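Local coordinates for putative 2OG-Fe(II) oxygenase family protein (Caulobacter crescentus CB15, PDB 3OOX), which is probably an iron(II)-dependent oxygenase that consumes 2-oxoglutarate and O2, either forming ethene or breaking L-arginine down to guanidine and glutamate semialdehyde with formation of succinate, at residues T20-E25 / L146-T151; N118-P121 / A126-H129; G215-I220 / S245-V250; G192-I197 / Q304-I309. One frame throughout, in Å; residues are numbered along the deposited sequence.

Contact 1: T20-E25 / L146-T151; sequences TRFAQE and LEAIAT
A23 and A148 bring helices 19-33 and 127-152 together, with apolar contacts and no hydrogen bond crossing between the segments. Their CA atoms lie only 4.2 Å apart, and A23 CB comes within 3.4 Å of A148 O, so the methyl of one helix rests against the backbone of the other. The two methyls face each other, A23 CB to A148 CB being 4.1 Å. T151 adds its methyl branch: CG2, anti to the backbone N, reaches A23 CB at 3.8 Å. On the other flank F22 swings its ring toward A148. With CG anti to the backbone N (chi1 -176°), the CD2-CE2 side of the ring approaches A148 CB obliquely, CE2 at 3.8 Å.

This is close packing of two helices through small residues: the axes of the two short segments approach to 8.0 Å and are nearly perpendicular, with a crossing angle of -83°. It joins a helix near the N terminus to the long helix 127-152 at a buried site, where L26 also touches A148 and L14 of helix 13-17 packs on F22.

Charged groups lie at the margins. R21 NE bonds E25 OE2 at 2.9 Å, nearly straight and in the guanidinium plane, although it meets the carboxylate from above its plane. E147 pairs with R157 and accepts a hydrogen bond from Y15.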
loop_
_atom_site.group_PDB
_atom_site.type_symbol
_atom_site.label_atom_id
_atom_site.label_comp_id
_atom_site.label_asym_id
_atom_site.label_seq_id
_atom_site.Cartn_x
_atom_site.Cartn_y
_atom_site.Cartn_z
ATOM N N THR A 20 -5.124 22.534 8.865
ATOM C CA THR A 20 -4.326 22.436 10.091
ATOM C C THR A 20 -4.826 21.314 11.005
ATOM O O THR A 20 -4.026 20.530 11.536
ATOM C CB THR A 20 -4.321 23.794 10.841
ATOM O OG1 THR A 20 -3.641 24.744 10.014
ATOM C CG2 THR A 20 -3.587 23.689 12.191
ATOM N N ARG A 21 -6.133 21.218 11.188
ATOM C CA ARG A 21 -6.701 20.117 11.951
ATOM C C ARG A 21 -6.531 18.729 11.268
ATOM O O ARG A 21 -6.240 17.723 11.939
ATOM C CB ARG A 21 -8.172 20.415 12.218
ATOM C CG ARG A 21 -8.961 19.272 12.804
ATOM C CD ARG A 21 -10.373 19.710 13.075
ATOM N NE ARG A 21 -11.207 18.555 13.402
ATOM C CZ ARG A 21 -12.526 18.500 13.253
ATOM N NH1 ARG A 21 -13.209 19.563 12.812
ATOM N NH2 ARG A 21 -13.164 17.373 13.546
ATOM N N PHE A 22 -6.730 18.690 9.947
ATOM C CA PHE A 22 -6.523 17.490 9.151
ATOM C C PHE A 22 -5.128 16.914 9.401
ATOM O O PHE A 22 -4.981 15.737 9.735
ATOM C CB PHE A 22 -6.722 17.816 7.661
ATOM C CG PHE A 22 -6.618 16.614 6.733
ATOM C CD1 PHE A 22 -7.555 15.577 6.797
ATOM C CD2 PHE A 22 -5.617 16.548 5.779
ATOM C CE1 PHE A 22 -7.474 14.511 5.945
ATOM C CE2 PHE A 22 -5.540 15.469 4.936
ATOM C CZ PHE A 22 -6.480 14.453 5.026
ATOM N N ALA A 23 -4.108 17.744 9.233
ATOM C CA ALA A 23 -2.724 17.328 9.424
ATOM C C ALA A 23 -2.455 16.878 10.863
ATOM O O ALA A 23 -1.836 15.843 11.080
ATOM C CB ALA A 23 -1.763 18.452 9.009
ATOM N N GLN A 24 -2.938 17.609 11.853
ATOM C CA GLN A 24 -2.776 17.160 13.252
ATOM C C GLN A 24 -3.436 15.805 13.541
ATOM O O GLN A 24 -2.812 14.934 14.147
ATOM C CB GLN A 24 -3.333 18.196 14.233
ATOM C CG GLN A 24 -3.246 17.789 15.722
ATOM C CD GLN A 24 -1.834 17.431 16.201
ATOM O OE1 GLN A 24 -0.837 18.037 15.792
ATOM N NE2 GLN A 24 -1.754 16.438 17.092
ATOM N N GLU A 25 -4.701 15.641 13.159
ATOM C CA GLU A 25 -5.426 14.387 13.460
ATOM C C GLU A 25 -4.865 13.193 12.691
ATOM O O GLU A 25 -4.638 12.120 13.275
ATOM C CB GLU A 25 -6.910 14.540 13.186
ATOM C CG GLU A 25 -7.595 15.528 14.099
ATOM C CD GLU A 25 -9.086 15.551 13.928
ATOM O OE1 GLU A 25 -9.632 14.721 13.185
ATOM O OE2 GLU A 25 -9.724 16.406 14.574
ATOM N N LEU A 146 0.425 12.964 2.132
ATOM C CA LEU A 146 1.794 13.339 2.418
ATOM C C LEU A 146 1.904 14.827 2.748
ATOM O O LEU A 146 2.753 15.222 3.549
ATOM C CB LEU A 146 2.743 12.938 1.279
ATOM C CG LEU A 146 3.055 11.439 1.294
ATOM C CD1 LEU A 146 3.617 11.050 -0.091
ATOM C CD2 LEU A 146 4.012 11.049 2.423
ATOM N N GLU A 147 1.066 15.646 2.122
ATOM C CA GLU A 147 1.014 17.068 2.551
ATOM C C GLU A 147 0.688 17.216 4.038
ATOM O O GLU A 147 1.277 18.041 4.723
ATOM C CB GLU A 147 0.001 17.844 1.739
ATOM C CG GLU A 147 0.325 18.067 0.279
ATOM C CD GLU A 147 -0.827 18.771 -0.426
ATOM O OE1 GLU A 147 -0.977 20.006 -0.249
ATOM O OE2 GLU A 147 -1.601 18.107 -1.135
ATOM N N ALA A 148 -0.298 16.448 4.499
ATOM C CA ALA A 148 -0.686 16.456 5.885
ATOM C C ALA A 148 0.467 15.957 6.756
ATOM O O ALA A 148 0.785 16.550 7.795
ATOM C CB ALA A 148 -1.918 15.642 6.077
ATOM N N ILE A 149 1.106 14.871 6.336
ATOM C CA ILE A 149 2.269 14.344 7.062
ATOM C C ILE A 149 3.401 15.388 7.163
ATOM O O ILE A 149 3.986 15.586 8.234
ATOM C CB ILE A 149 2.759 13.011 6.440
ATOM C CG1 ILE A 149 1.699 11.916 6.677
ATOM C CG2 ILE A 149 4.097 12.624 7.020
ATOM C CD1 ILE A 149 1.988 10.644 5.884
ATOM N N ALA A 150 3.695 16.047 6.055
ATOM C CA ALA A 150 4.714 17.128 6.021
ATOM C C ALA A 150 4.400 18.251 7.027
ATOM O O ALA A 150 5.242 18.616 7.851
ATOM C CB ALA A 150 4.838 17.663 4.602
ATOM N N THR A 151 3.157 18.719 7.018
ATOM C CA THR A 151 2.743 19.761 7.962
ATOM C C THR A 151 2.830 19.261 9.416
ATOM O O THR A 151 3.273 19.982 10.313
ATOM C CB THR A 151 1.348 20.261 7.580
ATOM O OG1 THR A 151 1.444 20.920 6.308
ATOM C CG2 THR A 151 0.781 21.204 8.630
#

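Contact 2: N118-P121 / A126-H129; sequences NVWP and AFKH. With EDO (1,2-ethanediol), chain L.
W120 lays one face of its indole against the aliphatic chain of K128. K128 CG sits 3.6 Å from the centroid of the six-membered ring and only 7° off its normal, a CH-pi contact, while CD continues over CE2 and NE1. The lysine can run across the ring because CG is anti to the backbone N and the chain stays extended to NZ. N118 CB lies over the opposite face, toward the rim, so the indole is sandwiched. With W120 reduced to an alanine, the methylenes of K128 would probably lose their aromatic support and a gap would open beside F127.

F127 meets the tryptophan edge to edge, CD1 being 3.8 Å from W120 CE3. One face of its ring receives P121: CG stands 3.6 Å from the centroid, and CD comes to 3.4 Å from F127 CD1. W99 of strand 97-101 adds an edge-to-face contact to F127, and F58 of helix 45-59 touches both F127 and P121.

Segment 118-121 lies in the loop that leads from strand 97-101 into helix 127-152, whose first turn supplies F127 and K128. A 1,2-ethanediol, probably from the crystallisation liquor, accepts a hydrogen bond from K128 N at 3.0 Å and also bonds I124 O, lying between the two segments. Since no hydrogen bond joins the segments directly, their contact depends on CH-pi and apolar packing, even where a lysine takes part.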
loop_
_atom_site.group_PDB
_atom_site.type_symbol
_atom_site.label_atom_id
_atom_site.label_comp_id
_atom_site.label_asym_id
_atom_site.label_seq_id
_atom_site.Cartn_x
_atom_site.Cartn_y
_atom_site.Cartn_z
ATOM N N ASN A 118 5.060 -1.932 -17.915
ATOM C CA ASN A 118 3.823 -2.680 -17.623
ATOM C C ASN A 118 3.479 -3.621 -18.768
ATOM O O ASN A 118 3.839 -3.373 -19.925
ATOM C CB ASN A 118 2.654 -1.755 -17.373
ATOM C CG ASN A 118 2.692 -1.159 -16.004
ATOM O OD1 ASN A 118 2.946 -1.878 -15.019
ATOM N ND2 ASN A 118 2.481 0.183 -15.919
ATOM N N VAL A 119 2.784 -4.688 -18.422
ATOM C CA VAL A 119 2.094 -5.512 -19.393
ATOM C C VAL A 119 0.609 -5.332 -19.126
ATOM O O VAL A 119 0.208 -4.820 -18.077
ATOM C CB VAL A 119 2.537 -7.002 -19.313
ATOM C CG1 VAL A 119 4.024 -7.137 -19.659
ATOM C CG2 VAL A 119 2.214 -7.616 -17.888
ATOM N N TRP A 120 -0.228 -5.729 -20.095
ATOM C CA TRP A 120 -1.675 -5.515 -20.038
ATOM C C TRP A 120 -2.421 -6.700 -20.622
ATOM O O TRP A 120 -1.948 -7.303 -21.593
ATOM C CB TRP A 120 -2.093 -4.238 -20.781
ATOM C CG TRP A 120 -1.392 -3.024 -20.336
ATOM C CD1 TRP A 120 -0.342 -2.403 -20.962
ATOM C CD2 TRP A 120 -1.619 -2.297 -19.125
ATOM N NE1 TRP A 120 0.076 -1.311 -20.235
ATOM C CE2 TRP A 120 -0.708 -1.209 -19.116
ATOM C CE3 TRP A 120 -2.547 -2.405 -18.082
ATOM C CZ2 TRP A 120 -0.667 -0.281 -18.070
ATOM C CZ3 TRP A 120 -2.507 -1.455 -17.053
ATOM C CH2 TRP A 120 -1.581 -0.408 -17.074
ATOM N N PRO A 121 -3.575 -7.052 -20.028
ATOM C CA PRO A 121 -4.331 -8.206 -20.540
ATOM C C PRO A 121 -5.269 -7.836 -21.686
ATOM O O PRO A 121 -6.290 -7.226 -21.459
ATOM C CB PRO A 121 -5.136 -8.663 -19.318
ATOM C CG PRO A 121 -5.330 -7.428 -18.514
ATOM C CD PRO A 121 -4.190 -6.480 -18.814
ATOM N N ALA A 126 -11.087 -2.934 -21.241
ATOM C CA ALA A 126 -11.146 -1.725 -20.411
ATOM C C ALA A 126 -10.117 -1.715 -19.268
ATOM O O ALA A 126 -9.976 -0.719 -18.585
ATOM C CB ALA A 126 -12.546 -1.548 -19.847
ATOM N N PHE A 127 -9.380 -2.798 -19.105
ATOM C CA PHE A 127 -8.469 -2.943 -17.935
ATOM C C PHE A 127 -7.404 -1.844 -17.896
ATOM O O PHE A 127 -7.244 -1.188 -16.862
ATOM C CB PHE A 127 -7.820 -4.323 -17.992
ATOM C CG PHE A 127 -6.939 -4.681 -16.826
ATOM C CD1 PHE A 127 -5.667 -4.168 -16.736
ATOM C CD2 PHE A 127 -7.346 -5.636 -15.908
ATOM C CE1 PHE A 127 -4.799 -4.571 -15.691
ATOM C CE2 PHE A 127 -6.487 -6.037 -14.867
ATOM C CZ PHE A 127 -5.238 -5.504 -14.767
ATOM N N LYS A 128 -6.669 -1.632 -18.997
ATOM C CA LYS A 128 -5.587 -0.644 -18.976
ATOM C C LYS A 128 -6.138 0.710 -18.539
ATOM O O LYS A 128 -5.591 1.357 -17.650
ATOM C CB LYS A 128 -4.830 -0.525 -20.305
ATOM C CG LYS A 128 -3.740 0.562 -20.301
ATOM C CD LYS A 128 -2.893 0.563 -21.559
ATOM C CE LYS A 128 -1.961 1.773 -21.590
ATOM N NZ LYS A 128 -1.048 1.799 -22.767
ATOM N N HIS A 129 -7.239 1.140 -19.157
ATOM C CA HIS A 129 -7.810 2.432 -18.797
ATOM C C HIS A 129 -8.306 2.503 -17.334
ATOM O O HIS A 129 -7.949 3.443 -16.585
ATOM C CB HIS A 129 -8.931 2.802 -19.791
ATOM C CG HIS A 129 -9.724 4.009 -19.388
ATOM N ND1 HIS A 129 -10.809 3.934 -18.540
ATOM C CD2 HIS A 129 -9.577 5.320 -19.697
ATOM C CE1 HIS A 129 -11.309 5.146 -18.360
ATOM N NE2 HIS A 129 -10.574 6.005 -19.042
HETATM C C1 EDO L . -5.496 -3.310 -23.360
HETATM O O1 EDO L . -4.076 -3.177 -23.499
HETATM C C2 EDO L . -5.811 -4.325 -22.285
HETATM O O2 EDO L . -6.408 -3.694 -21.146
#

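Contact 3: G215-I220 / S245-V250; sequences GQWLPI and STVHRV
W217 and R249 form a cation-pi stack. The guanidinium lies flat over the indole with its plane only 9° from that of the ring, and R249 CZ stands 3.6 Å from the centroid of the five-membered ring. The arginine chain continues over the rest of the indole, CD lying 3.5 Å from the centroid of the six-membered ring. At the far rim W217 CH2 touches V247 CG1 at 3.9 Å, and the backbone CA of H248 meets the ring edge, near its plane, at W217 CZ3.

The torsions of R249 explain this reach: CG lies between the backbone N and the carbonyl carbon (chi1 69°), and the chain then runs extended to NE. Its charge has a second partner, because NH2 forms a salt bridge to E209 of strand 208-211, which would help fix the guanidinium's rotation. H248 turns the other way; its ND1 donates to T246 O at 3.1 Å, with the acceptor in the imidazole plane, and the ring packs edge-to-face on H191 and F35. With H191 and D193, H248 matches the facial triad that binds iron in 2OG oxygenases, and so probably belongs to the metal site.

In the antiparallel sheet strand 208-211 runs between strands 217-219 and 248-250, so W217 and R249 join across it, while strand 188-191 flanks 248-250 on its other side and A190 touches both W217 and V247.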
loop_
_atom_site.group_PDB
_atom_site.type_symbol
_atom_site.label_atom_id
_atom_site.label_comp_id
_atom_site.label_asym_id
_atom_site.label_seq_id
_atom_site.Cartn_x
_atom_site.Cartn_y
_atom_site.Cartn_z
ATOM N N GLY A 215 2.045 -5.442 22.033
ATOM C CA GLY A 215 1.867 -6.782 21.454
ATOM C C GLY A 215 0.432 -7.286 21.285
ATOM O O GLY A 215 0.222 -8.448 20.910
ATOM N N GLN A 216 -0.550 -6.417 21.531
ATOM C CA GLN A 216 -1.956 -6.746 21.247
ATOM C C GLN A 216 -2.273 -6.406 19.794
ATOM O O GLN A 216 -1.792 -5.401 19.276
ATOM C CB GLN A 216 -2.877 -5.975 22.174
ATOM C CG GLN A 216 -2.751 -6.409 23.607
ATOM C CD GLN A 216 -3.909 -5.942 24.428
ATOM O OE1 GLN A 216 -4.975 -6.555 24.409
ATOM N NE2 GLN A 216 -3.722 -4.831 25.134
ATOM N N TRP A 217 -3.080 -7.254 19.159
ATOM C CA TRP A 217 -3.584 -7.010 17.818
ATOM C C TRP A 217 -4.859 -6.164 17.909
ATOM O O TRP A 217 -5.836 -6.537 18.584
ATOM C CB TRP A 217 -3.865 -8.309 17.084
ATOM C CG TRP A 217 -2.631 -9.065 16.751
ATOM C CD1 TRP A 217 -2.073 -10.099 17.456
ATOM C CD2 TRP A 217 -1.743 -8.786 15.669
ATOM N NE1 TRP A 217 -0.913 -10.513 16.842
ATOM C CE2 TRP A 217 -0.690 -9.732 15.732
ATOM C CE3 TRP A 217 -1.763 -7.862 14.617
ATOM C CZ2 TRP A 217 0.359 -9.751 14.802
ATOM C CZ3 TRP A 217 -0.710 -7.875 13.692
ATOM C CH2 TRP A 217 0.327 -8.826 13.786
ATOM N N LEU A 218 -4.827 -5.025 17.229
ATOM C CA LEU A 218 -5.943 -4.083 17.209
ATOM C C LEU A 218 -6.662 -4.143 15.879
ATOM O O LEU A 218 -6.020 -3.974 14.841
ATOM C CB LEU A 218 -5.426 -2.670 17.425
ATOM C CG LEU A 218 -4.539 -2.412 18.639
ATOM C CD1 LEU A 218 -4.179 -0.928 18.666
ATOM C CD2 LEU A 218 -5.171 -2.854 19.938
ATOM N N PRO A 219 -8.008 -4.321 15.884
ATOM C CA PRO A 219 -8.740 -4.339 14.629
ATOM C C PRO A 219 -8.798 -2.959 13.964
ATOM O O PRO A 219 -8.995 -1.949 14.655
ATOM C CB PRO A 219 -10.152 -4.797 15.041
ATOM C CG PRO A 219 -10.256 -4.489 16.424
ATOM C CD PRO A 219 -8.893 -4.550 17.037
ATOM N N ILE A 220 -8.594 -2.930 12.649
ATOM C CA ILE A 220 -8.825 -1.739 11.842
ATOM C C ILE A 220 -9.962 -2.121 10.919
ATOM O O ILE A 220 -9.789 -2.829 9.929
ATOM C CB ILE A 220 -7.579 -1.265 11.060
ATOM C CG1 ILE A 220 -6.416 -1.009 12.026
ATOM C CG2 ILE A 220 -7.910 0.014 10.290
ATOM C CD1 ILE A 220 -5.148 -0.595 11.332
ATOM N N SER A 245 6.754 2.399 11.040
ATOM C CA SER A 245 6.241 1.433 10.081
ATOM C C SER A 245 5.878 0.196 10.886
ATOM O O SER A 245 6.747 -0.481 11.445
ATOM C CB SER A 245 7.284 1.101 9.051
ATOM O OG SER A 245 6.791 0.126 8.179
ATOM N N THR A 246 4.589 -0.063 11.013
ATOM C CA THR A 246 4.128 -1.071 11.950
ATOM C C THR A 246 3.699 -2.378 11.269
ATOM O O THR A 246 3.407 -2.436 10.061
ATOM C CB THR A 246 3.024 -0.476 12.840
ATOM O OG1 THR A 246 1.959 -0.010 12.027
ATOM C CG2 THR A 246 3.609 0.699 13.608
ATOM N N VAL A 247 3.671 -3.426 12.082
ATOM C CA VAL A 247 3.363 -4.772 11.655
ATOM C C VAL A 247 1.857 -4.948 11.646
ATOM O O VAL A 247 1.146 -4.510 12.578
ATOM C CB VAL A 247 4.034 -5.786 12.606
ATOM C CG1 VAL A 247 3.538 -7.203 12.328
ATOM C CG2 VAL A 247 5.554 -5.691 12.455
ATOM N N HIS A 248 1.363 -5.525 10.559
ATOM C CA HIS A 248 -0.056 -5.774 10.418
ATOM C C HIS A 248 -0.342 -7.122 9.769
ATOM O O HIS A 248 0.538 -7.753 9.198
ATOM C CB HIS A 248 -0.709 -4.621 9.631
ATOM C CG HIS A 248 -0.041 -4.270 8.345
ATOM N ND1 HIS A 248 1.110 -3.503 8.276
ATOM C CD2 HIS A 248 -0.408 -4.502 7.067
ATOM C CE1 HIS A 248 1.440 -3.324 7.009
ATOM N NE2 HIS A 248 0.521 -3.891 6.254
ATOM N N ARG A 249 -1.585 -7.565 9.865
ATOM C CA ARG A 249 -2.001 -8.846 9.338
ATOM C C ARG A 249 -3.449 -8.758 8.954
ATOM O O ARG A 249 -4.128 -7.821 9.334
ATOM C CB ARG A 249 -1.827 -9.951 10.380
ATOM C CG ARG A 249 -2.789 -9.867 11.561
ATOM C CD ARG A 249 -2.510 -10.967 12.557
ATOM N NE ARG A 249 -3.497 -10.958 13.633
ATOM C CZ ARG A 249 -3.594 -11.892 14.575
ATOM N NH1 ARG A 249 -2.734 -12.908 14.599
ATOM N NH2 ARG A 249 -4.543 -11.796 15.502
ATOM N N VAL A 250 -3.915 -9.767 8.236
ATOM C CA VAL A 250 -5.315 -9.938 7.951
ATOM C C VAL A 250 -5.750 -11.302 8.437
ATOM O O VAL A 250 -5.181 -12.330 8.026
ATOM C CB VAL A 250 -5.598 -9.818 6.456
ATOM C CG1 VAL A 250 -7.082 -10.000 6.217
ATOM C CG2 VAL A 250 -5.110 -8.455 5.927
#

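Contact 4: G192-I197 / Q304-I309; sequences GDINTI and QRLREI. With EDO (1,2-ethanediol), chain G.
I194 places CG1 between the backbone N and the carbonyl carbon (chi1 68°), which directs CD1 to the flank of helix 298-309 while CG2 stands toward R305. R305 folds at chi2 and chi3, and this brings NE back to 3.9 Å from I194 CG2. The isoleucine and arginine run alongside each other, pointing opposite ways. I194 CD1 meets L306 CD2 at 3.9 Å, the leucine crossing the isoleucine at about a right angle.

In the conformer described, R305 NE pairs with D233 and NH1 bonds E308 OE1 at 2.8 Å in the guanidinium plane. E308 OE2 accepts from Q304 NE2 at 2.8 Å, and Q304 OE1 accepts from O2 of a 1,2-ethanediol (2.7 Å), probably from the crystallisation liquor, that also bonds R237. Replacing Q304 by an alanine would probably leave E308 OE2 without this donor and its carboxylate freer to turn.

In this surface contact the C-terminal helix packs on the loop between strands 188-191 and 197-201. That loop carries D193, which with H191 fits the family's His-X-Asp motif, so the helix probably lies beside the iron site. At the loop's end T196 and I197 form a classic beta bulge opposite L269 of strand 262-269, with helix 233-238 alongside.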
loop_
_atom_site.group_PDB
_atom_site.type_symbol
_atom_site.label_atom_id
_atom_site.label_comp_id
_atom_site.label_asym_id
_atom_site.label_seq_id
_atom_site.Cartn_x
_atom_site.Cartn_y
_atom_site.Cartn_z
ATOM N N GLY A 192 5.404 -5.891 7.689
ATOM C CA GLY A 192 5.424 -4.440 7.533
ATOM C C GLY A 192 5.662 -4.129 6.054
ATOM O O GLY A 192 6.054 -5.012 5.263
ATOM N N ASP A 193 5.420 -2.888 5.670
ATOM C CA ASP A 193 5.625 -2.452 4.307
ATOM C C ASP A 193 6.937 -1.682 4.206
ATOM O O ASP A 193 7.302 -0.966 5.147
ATOM C CB ASP A 193 4.482 -1.503 3.902
ATOM C CG ASP A 193 3.180 -2.225 3.592
ATOM O OD1 ASP A 193 3.193 -3.479 3.500
ATOM O OD2 ASP A 193 2.147 -1.529 3.439
ATOM N N ILE A 194 7.606 -1.829 3.066
ATOM C CA ILE A 194 8.951 -1.268 2.861
ATOM C C ILE A 194 8.973 0.101 2.219
ATOM O O ILE A 194 10.043 0.756 2.205
ATOM C CB ILE A 194 9.887 -2.250 2.161
ATOM C CG1 ILE A 194 9.491 -2.495 0.727
ATOM C CG2 ILE A 194 9.957 -3.576 2.924
ATOM C CD1 ILE A 194 10.430 -3.520 0.031
ATOM N N ASN A 195 7.815 0.587 1.780
ATOM C CA ASN A 195 7.691 1.748 0.912
ATOM C C ASN A 195 7.444 3.022 1.715
ATOM O O ASN A 195 7.845 3.117 2.871
ATOM C CB ASN A 195 6.632 1.458 -0.172
ATOM C CG ASN A 195 5.304 0.968 0.404
ATOM O OD1 ASN A 195 5.230 -0.172 0.907
ATOM N ND2 ASN A 195 4.238 1.801 0.310
ATOM N N THR A 196 6.822 4.024 1.121
ATOM C CA THR A 196 6.628 5.318 1.785
ATOM C C THR A 196 5.322 5.349 2.583
ATOM O O THR A 196 5.342 5.420 3.815
ATOM C CB THR A 196 6.723 6.448 0.756
ATOM O OG1 THR A 196 8.017 6.371 0.120
ATOM C CG2 THR A 196 6.457 7.858 1.393
ATOM N N ILE A 197 4.201 5.279 1.880
ATOM C CA ILE A 197 2.914 4.980 2.500
ATOM C C ILE A 197 2.140 4.020 1.608
ATOM O O ILE A 197 2.354 3.979 0.399
ATOM C CB ILE A 197 2.030 6.223 2.761
ATOM C CG1 ILE A 197 1.825 7.048 1.480
ATOM C CG2 ILE A 197 2.670 7.094 3.871
ATOM C CD1 ILE A 197 0.777 8.206 1.651
ATOM N N GLN A 304 18.011 -3.214 -0.839
ATOM C CA GLN A 304 18.490 -3.758 0.443
ATOM C C GLN A 304 17.354 -4.485 1.181
ATOM O O GLN A 304 17.537 -5.610 1.635
ATOM C CB GLN A 304 19.089 -2.643 1.315
ATOM C CG GLN A 304 19.542 -3.118 2.712
ATOM C CD GLN A 304 19.789 -1.982 3.676
ATOM O OE1 GLN A 304 20.384 -0.969 3.314
ATOM N NE2 GLN A 304 19.357 -2.159 4.931
ATOM N N ARG A 305 16.177 -3.869 1.302
ATOM C CA ARG A 305 15.080 -4.509 2.045
ATOM C C ARG A 305 14.621 -5.802 1.370
ATOM O O ARG A 305 14.237 -6.759 2.071
ATOM C CB ARG A 305 13.880 -3.570 2.246
ATOM C CG ARG A 305 14.124 -2.375 3.178
ATOM C CD ARG A 305 14.248 -2.742 4.690
ATOM N NE ARG A 305 13.024 -3.246 5.319
ATOM C CZ ARG A 305 12.957 -4.396 5.988
ATOM N NH1 ARG A 305 14.036 -5.157 6.107
ATOM N NH2 ARG A 305 11.822 -4.789 6.549
ATOM N N LEU A 306 14.648 -5.831 0.042
ATOM C CA LEU A 306 14.251 -7.016 -0.699
ATOM C C LEU A 306 15.283 -8.122 -0.458
ATOM O O LEU A 306 14.902 -9.290 -0.330
ATOM C CB LEU A 306 14.062 -6.716 -2.193
ATOM C CG LEU A 306 12.830 -5.838 -2.518
ATOM C CD1 LEU A 306 12.835 -5.468 -3.987
ATOM C CD2 LEU A 306 11.509 -6.540 -2.115
ATOM N N ARG A 307 16.567 -7.758 -0.376
ATOM C CA ARG A 307 17.622 -8.743 -0.064
ATOM C C ARG A 307 17.442 -9.332 1.341
ATOM O O ARG A 307 17.693 -10.531 1.553
ATOM C CB ARG A 307 19.025 -8.117 -0.173
ATOM C CG ARG A 307 19.541 -7.942 -1.598
ATOM C CD ARG A 307 21.048 -7.634 -1.638
ATOM N NE ARG A 307 21.450 -6.512 -0.778
ATOM C CZ ARG A 307 21.502 -5.223 -1.144
ATOM N NH1 ARG A 307 21.143 -4.830 -2.369
ATOM N NH2 ARG A 307 21.900 -4.305 -0.262
ATOM N N GLU A 308 17.025 -8.487 2.285
ATOM C CA GLU A 308 16.843 -8.864 3.698
ATOM C C GLU A 308 15.571 -9.682 3.931
ATOM O O GLU A 308 15.577 -10.638 4.720
ATOM C CB GLU A 308 16.798 -7.620 4.587
ATOM C CG GLU A 308 18.102 -6.840 4.650
ATOM C CD GLU A 308 17.972 -5.487 5.348
ATOM O OE1 GLU A 308 16.833 -5.023 5.582
ATOM O OE2 GLU A 308 19.019 -4.876 5.657
ATOM N N ILE A 309 14.482 -9.274 3.275
ATOM C CA ILE A 309 13.244 -10.064 3.219
ATOM C C ILE A 309 13.524 -11.481 2.704
ATOM O O ILE A 309 13.038 -12.462 3.278
ATOM C CB ILE A 309 12.186 -9.408 2.289
HETATM C C1 EDO G . 23.235 1.923 5.666
HETATM O O1 EDO G . 22.703 3.233 5.431
HETATM C C2 EDO G . 22.142 0.987 6.172
HETATM O O2 EDO G . 21.092 0.846 5.207
#

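From the N terminus, contact 1 closes the first long loop, joining helix 19-33 to helix 127-152. Nested within that loop, contact 2 ties the approach to helix 127-152 onto its first turn, so the two contacts use the same helix with centres 34 Å apart. Contact 4 opens next, after contact 1 has closed, and brings the C-terminal helix 298-309 back to the loop after strand 188-191. Contact 3 is nested inside it and links two strands of the four-stranded sheet. Contacts 3 and 4 touch through S245 and D193, while I197 packs on L146 and I149, connecting contact 4 to the long helix of contact 1.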